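Local coordinates for p24: plant transcriptional regulator PBF-2 (Solanum tuberosum, PDB 1L3A), which binds single-stranded DNA and acts as a transcriptional activator of the pathogenesis-related gene PR-10a in potato, working as a homotetramer, at residues V153-K156 with L157-L160; V175-S178 with A179-V183. All coordinates share one frame; numbering follows the deposited sequence.

Contact 1 of 2, residues V153-K156 with L157-L160; sequences VQNK and LINL
Asn-155 meets Leu-160 twice, by backbone and by side chain, where the chain turns back on itself. Its backbone N donates to Leu-160 O at 2.9 Å. Its side chain reaches into the turn, crossing those of both Ile-158 and Leu-160 at about a right angle. The unstaggered first torsion (chi1 121°) swings the amide over the 157-160 backbone, and ND2 comes 3.3 Å from Leu-157 CB. OD1 faces two successive amides: Leu-160 N lies 3.0 Å from OD1 in a hydrogen bond, and Asn-159 N makes a weak one to the same OD1 at 3.3 Å. OD1 is modelled too close to Ile-158, so the exact geometry of this double acceptance is less certain than the backbone bond. The CG1-CD1 arm of Ile-158 lies against the Asn-155 amide, CD1 3.4 Å from ND2, placing aliphatic carbon against the amide. Lys-156 and Leu-157 are exposed at the bend, where both side chains touch Arg-131. The turn closes a beta-hairpin of strands 146-155 and 161-169; Val-153 pairs through its backbone with Glu-162 on the latter, while Gln-154 pairs with Arg-133 on strand 132-140.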
loop_
_atom_site.group_PDB
_atom_site.type_symbol
_atom_site.label_atom_id
_atom_site.label_comp_id
_atom_site.label_asym_id
_atom_site.label_seq_id
_atom_site.Cartn_x
_atom_site.Cartn_y
_atom_site.Cartn_z
ATOM N N VAL C 153 -9.631 -23.505 22.446
ATOM C CA VAL C 153 -8.704 -23.462 23.568
ATOM C C VAL C 153 -8.899 -24.725 24.397
ATOM O O VAL C 153 -10.000 -25.012 24.847
ATOM C CB VAL C 153 -8.954 -22.221 24.454
ATOM C CG1 VAL C 153 -7.920 -22.155 25.572
ATOM C CG2 VAL C 153 -8.896 -20.959 23.600
ATOM N N GLN C 154 -7.829 -25.488 24.577
ATOM C CA GLN C 154 -7.898 -26.715 25.351
ATOM C C GLN C 154 -6.897 -26.727 26.490
ATOM O O GLN C 154 -5.714 -26.451 26.298
ATOM C CB GLN C 154 -7.634 -27.929 24.458
ATOM C CG GLN C 154 -8.692 -28.217 23.411
ATOM C CD GLN C 154 -8.082 -28.402 22.037
ATOM O OE1 GLN C 154 -7.980 -27.400 21.299
ATOM N NE2 GLN C 154 -7.687 -29.539 21.701
ATOM N N ASN C 155 -7.384 -27.052 27.677
ATOM C CA ASN C 155 -6.531 -27.146 28.848
ATOM C C ASN C 155 -6.915 -28.440 29.557
ATOM O O ASN C 155 -8.087 -28.675 29.865
ATOM C CB ASN C 155 -6.729 -25.937 29.764
ATOM C CG ASN C 155 -7.177 -26.330 31.152
ATOM O OD1 ASN C 155 -8.366 -26.516 31.402
ATOM N ND2 ASN C 155 -6.221 -26.477 32.062
ATOM N N LYS C 156 -5.923 -29.290 29.792
ATOM C CA LYS C 156 -6.162 -30.571 30.436
ATOM C C LYS C 156 -5.785 -30.493 31.908
ATOM O O LYS C 156 -5.991 -31.442 32.669
ATOM C CB LYS C 156 -5.347 -31.654 29.732
ATOM C CG LYS C 156 -5.466 -31.616 28.211
ATOM C CD LYS C 156 -6.903 -31.826 27.742
ATOM C CE LYS C 156 -7.375 -33.255 27.970
ATOM N NZ LYS C 156 -8.832 -33.393 27.689
ATOM N N LEU C 157 -5.222 -29.352 32.295
ATOM C CA LEU C 157 -4.820 -29.121 33.675
ATOM C C LEU C 157 -6.071 -28.802 34.483
ATOM O O LEU C 157 -6.002 -28.563 35.685
ATOM C CB LEU C 157 -3.846 -27.946 33.742
ATOM C CG LEU C 157 -2.639 -27.992 32.797
ATOM C CD1 LEU C 157 -1.862 -26.694 32.916
ATOM C CD2 LEU C 157 -1.754 -29.190 33.118
ATOM N N ILE C 158 -7.209 -28.788 33.794
ATOM C CA ILE C 158 -8.518 -28.514 34.387
ATOM C C ILE C 158 -9.509 -29.446 33.686
ATOM O O ILE C 158 -9.562 -30.644 33.969
ATOM C CB ILE C 158 -8.955 -27.045 34.141
ATOM C CG1 ILE C 158 -7.867 -26.091 34.633
ATOM C CG2 ILE C 158 -10.272 -26.751 34.858
ATOM C CD1 ILE C 158 -8.087 -24.663 34.210
ATOM N N ASN C 159 -10.277 -28.889 32.759
ATOM C CA ASN C 159 -11.260 -29.642 31.992
ATOM C C ASN C 159 -11.864 -28.616 31.048
ATOM O O ASN C 159 -12.931 -28.823 30.471
ATOM C CB ASN C 159 -12.340 -30.228 32.918
ATOM C CG ASN C 159 -13.291 -31.180 32.193
ATOM O OD1 ASN C 159 -12.866 -32.179 31.607
ATOM N ND2 ASN C 159 -14.585 -30.876 32.246
ATOM N N LEU C 160 -11.149 -27.503 30.902
ATOM C CA LEU C 160 -11.566 -26.397 30.049
ATOM C C LEU C 160 -11.359 -26.656 28.559
ATOM O O LEU C 160 -10.236 -26.878 28.098
ATOM C CB LEU C 160 -10.810 -25.127 30.440
ATOM C CG LEU C 160 -11.083 -23.886 29.590
ATOM C CD1 LEU C 160 -12.491 -23.381 29.860
ATOM C CD2 LEU C 160 -10.061 -22.815 29.923
#

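Contact 2 of 2, residues V175-S178 with A179-V183; sequences VLVS and AFNFV
The Phe-180 ring turns one face to the Leu-176 carbonyl group one helical turn back, with Leu-176 C over that face and Leu-176 O 3.1 Å from Phe-180 CG. Its first torsion sets CG beside the backbone N (chi1 -77°), directing the ring back along the helix. Ile-104, Ile-107 and Ile-108 of helix 101-108 touch the same side chain, as does Val-53 of strand 49-62. The second flat group, the Asn-181 amide, lies alongside Val-177, both side chains pointing the same way; ND2 of Asn-181 stands 3.7 Å from Val-177 CG1. Phe-182 leads away, with CG anti to the backbone N (chi1 167°); its ring meets that of Tyr-186 of its own chain, and the side chain packs on Pro-185 of the second subunit. All these groups radiate from one alpha-helix, 170-188, whose i to i+4 ladder runs unbroken here. Ala-179 N donates to Val-175 O at 2.8 Å and Phe-180 N to Leu-176 O at 2.7 Å. The ladder continues with Asn-181 N to Val-177 O at 3.0 Å and Phe-182 N to Ser-178 O at 3.1 Å. This part of the helix also faces other subunits of the homotetramer: Ala-179 and Val-183 pack on Trp-190 of the second subunit, and Val-175 on Val-101 of that subunit. The buried Ser-178 OG hydrogen-bonds Asn-181 OD1 of the second subunit, while OD1 of this chain's Asn-181 has a weak hydrogen bond with Ser-178 OG of the third.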
loop_
_atom_site.group_PDB
_atom_site.type_symbol
_atom_site.label_atom_id
_atom_site.label_comp_id
_atom_site.label_asym_id
_atom_site.label_seq_id
_atom_site.Cartn_x
_atom_site.Cartn_y
_atom_site.Cartn_z
ATOM N N VAL C 175 -11.261 -4.750 5.569
ATOM C CA VAL C 175 -10.763 -3.769 6.524
ATOM C C VAL C 175 -9.511 -4.343 7.212
ATOM O O VAL C 175 -8.511 -3.644 7.373
ATOM C CB VAL C 175 -11.812 -3.420 7.581
ATOM C CG1 VAL C 175 -11.210 -2.480 8.603
ATOM C CG2 VAL C 175 -13.018 -2.764 6.917
ATOM N N LEU C 176 -9.567 -5.616 7.597
ATOM C CA LEU C 176 -8.432 -6.284 8.233
ATOM C C LEU C 176 -7.255 -6.326 7.264
ATOM O O LEU C 176 -6.118 -6.080 7.653
ATOM C CB LEU C 176 -8.796 -7.719 8.633
ATOM C CG LEU C 176 -9.867 -7.909 9.700
ATOM C CD1 LEU C 176 -10.070 -9.414 9.933
ATOM C CD2 LEU C 176 -9.447 -7.212 10.991
ATOM N N VAL C 177 -7.534 -6.643 6.002
ATOM C CA VAL C 177 -6.489 -6.694 4.988
ATOM C C VAL C 177 -5.849 -5.315 4.811
ATOM O O VAL C 177 -4.634 -5.199 4.739
ATOM C CB VAL C 177 -7.056 -7.208 3.638
ATOM C CG1 VAL C 177 -6.022 -7.023 2.509
ATOM C CG2 VAL C 177 -7.415 -8.682 3.778
ATOM N N SER C 178 -6.660 -4.264 4.754
ATOM C CA SER C 178 -6.117 -2.916 4.606
ATOM C C SER C 178 -5.278 -2.539 5.834
ATOM O O SER C 178 -4.139 -2.083 5.707
ATOM C CB SER C 178 -7.239 -1.895 4.418
ATOM O OG SER C 178 -6.707 -0.596 4.154
ATOM N N ALA C 179 -5.836 -2.756 7.021
ATOM C CA ALA C 179 -5.141 -2.439 8.266
ATOM C C ALA C 179 -3.868 -3.275 8.446
ATOM O O ALA C 179 -2.833 -2.747 8.841
ATOM C CB ALA C 179 -6.082 -2.638 9.460
ATOM N N PHE C 180 -3.939 -4.573 8.160
ATOM C CA PHE C 180 -2.769 -5.437 8.288
ATOM C C PHE C 180 -1.635 -5.044 7.325
ATOM O O PHE C 180 -0.459 -5.144 7.679
ATOM C CB PHE C 180 -3.157 -6.901 8.046
ATOM C CG PHE C 180 -3.867 -7.552 9.209
ATOM C CD1 PHE C 180 -4.133 -6.836 10.379
ATOM C CD2 PHE C 180 -4.277 -8.884 9.128
ATOM C CE1 PHE C 180 -4.801 -7.438 11.459
ATOM C CE2 PHE C 180 -4.949 -9.503 10.205
ATOM C CZ PHE C 180 -5.208 -8.775 11.370
ATOM N N ASN C 181 -1.987 -4.622 6.112
ATOM C CA ASN C 181 -0.992 -4.215 5.129
ATOM C C ASN C 181 -0.301 -2.951 5.612
ATOM O O ASN C 181 0.895 -2.752 5.391
ATOM C CB ASN C 181 -1.646 -3.950 3.769
ATOM C CG ASN C 181 -1.523 -5.126 2.830
ATOM O OD1 ASN C 181 -0.434 -5.685 2.673
ATOM N ND2 ASN C 181 -2.628 -5.502 2.189
ATOM N N PHE C 182 -1.072 -2.099 6.274
ATOM C CA PHE C 182 -0.547 -0.863 6.816
ATOM C C PHE C 182 0.438 -1.083 7.973
ATOM O O PHE C 182 1.506 -0.467 7.993
ATOM C CB PHE C 182 -1.698 0.013 7.301
ATOM C CG PHE C 182 -1.257 1.161 8.146
ATOM C CD1 PHE C 182 -0.779 2.326 7.557
ATOM C CD2 PHE C 182 -1.274 1.063 9.528
ATOM C CE1 PHE C 182 -0.324 3.370 8.336
ATOM C CE2 PHE C 182 -0.817 2.109 10.331
ATOM C CZ PHE C 182 -0.341 3.262 9.749
ATOM N N VAL C 183 0.084 -1.945 8.933
ATOM C CA VAL C 183 0.970 -2.158 10.083
ATOM C C VAL C 183 2.153 -3.083 9.889
ATOM O O VAL C 183 3.080 -3.043 10.682
ATOM C CB VAL C 183 0.242 -2.700 11.354
ATOM C CG1 VAL C 183 -0.617 -1.646 11.955
ATOM C CG2 VAL C 183 -0.515 -3.964 11.030
#

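Overall arrangement
Contact 1 and contact 2 stand at different depths of one chain, their centres 33 Å apart and their nearest atoms about 18 Å apart, without touching. Residues 153-160 form a partly buried hairpin turn far from the chain centre, with Asn-155 buried and the bend exposed, and no other subunit of the tetramer touches them. Residues 175-183 form a buried part of helix 170-188, nearer that centre. No helix or strand is shared, although strand 161-169 follows the turn and leads directly into helix 170-188. In the turn a backbone bond is joined by less certain bonds from backbone N-H groups to a side-chain amide oxygen; in the helix the backbone bonds to itself, and Ser-178 and Asn-181 carry polar links to neighbouring subunits, the one to the third being weak.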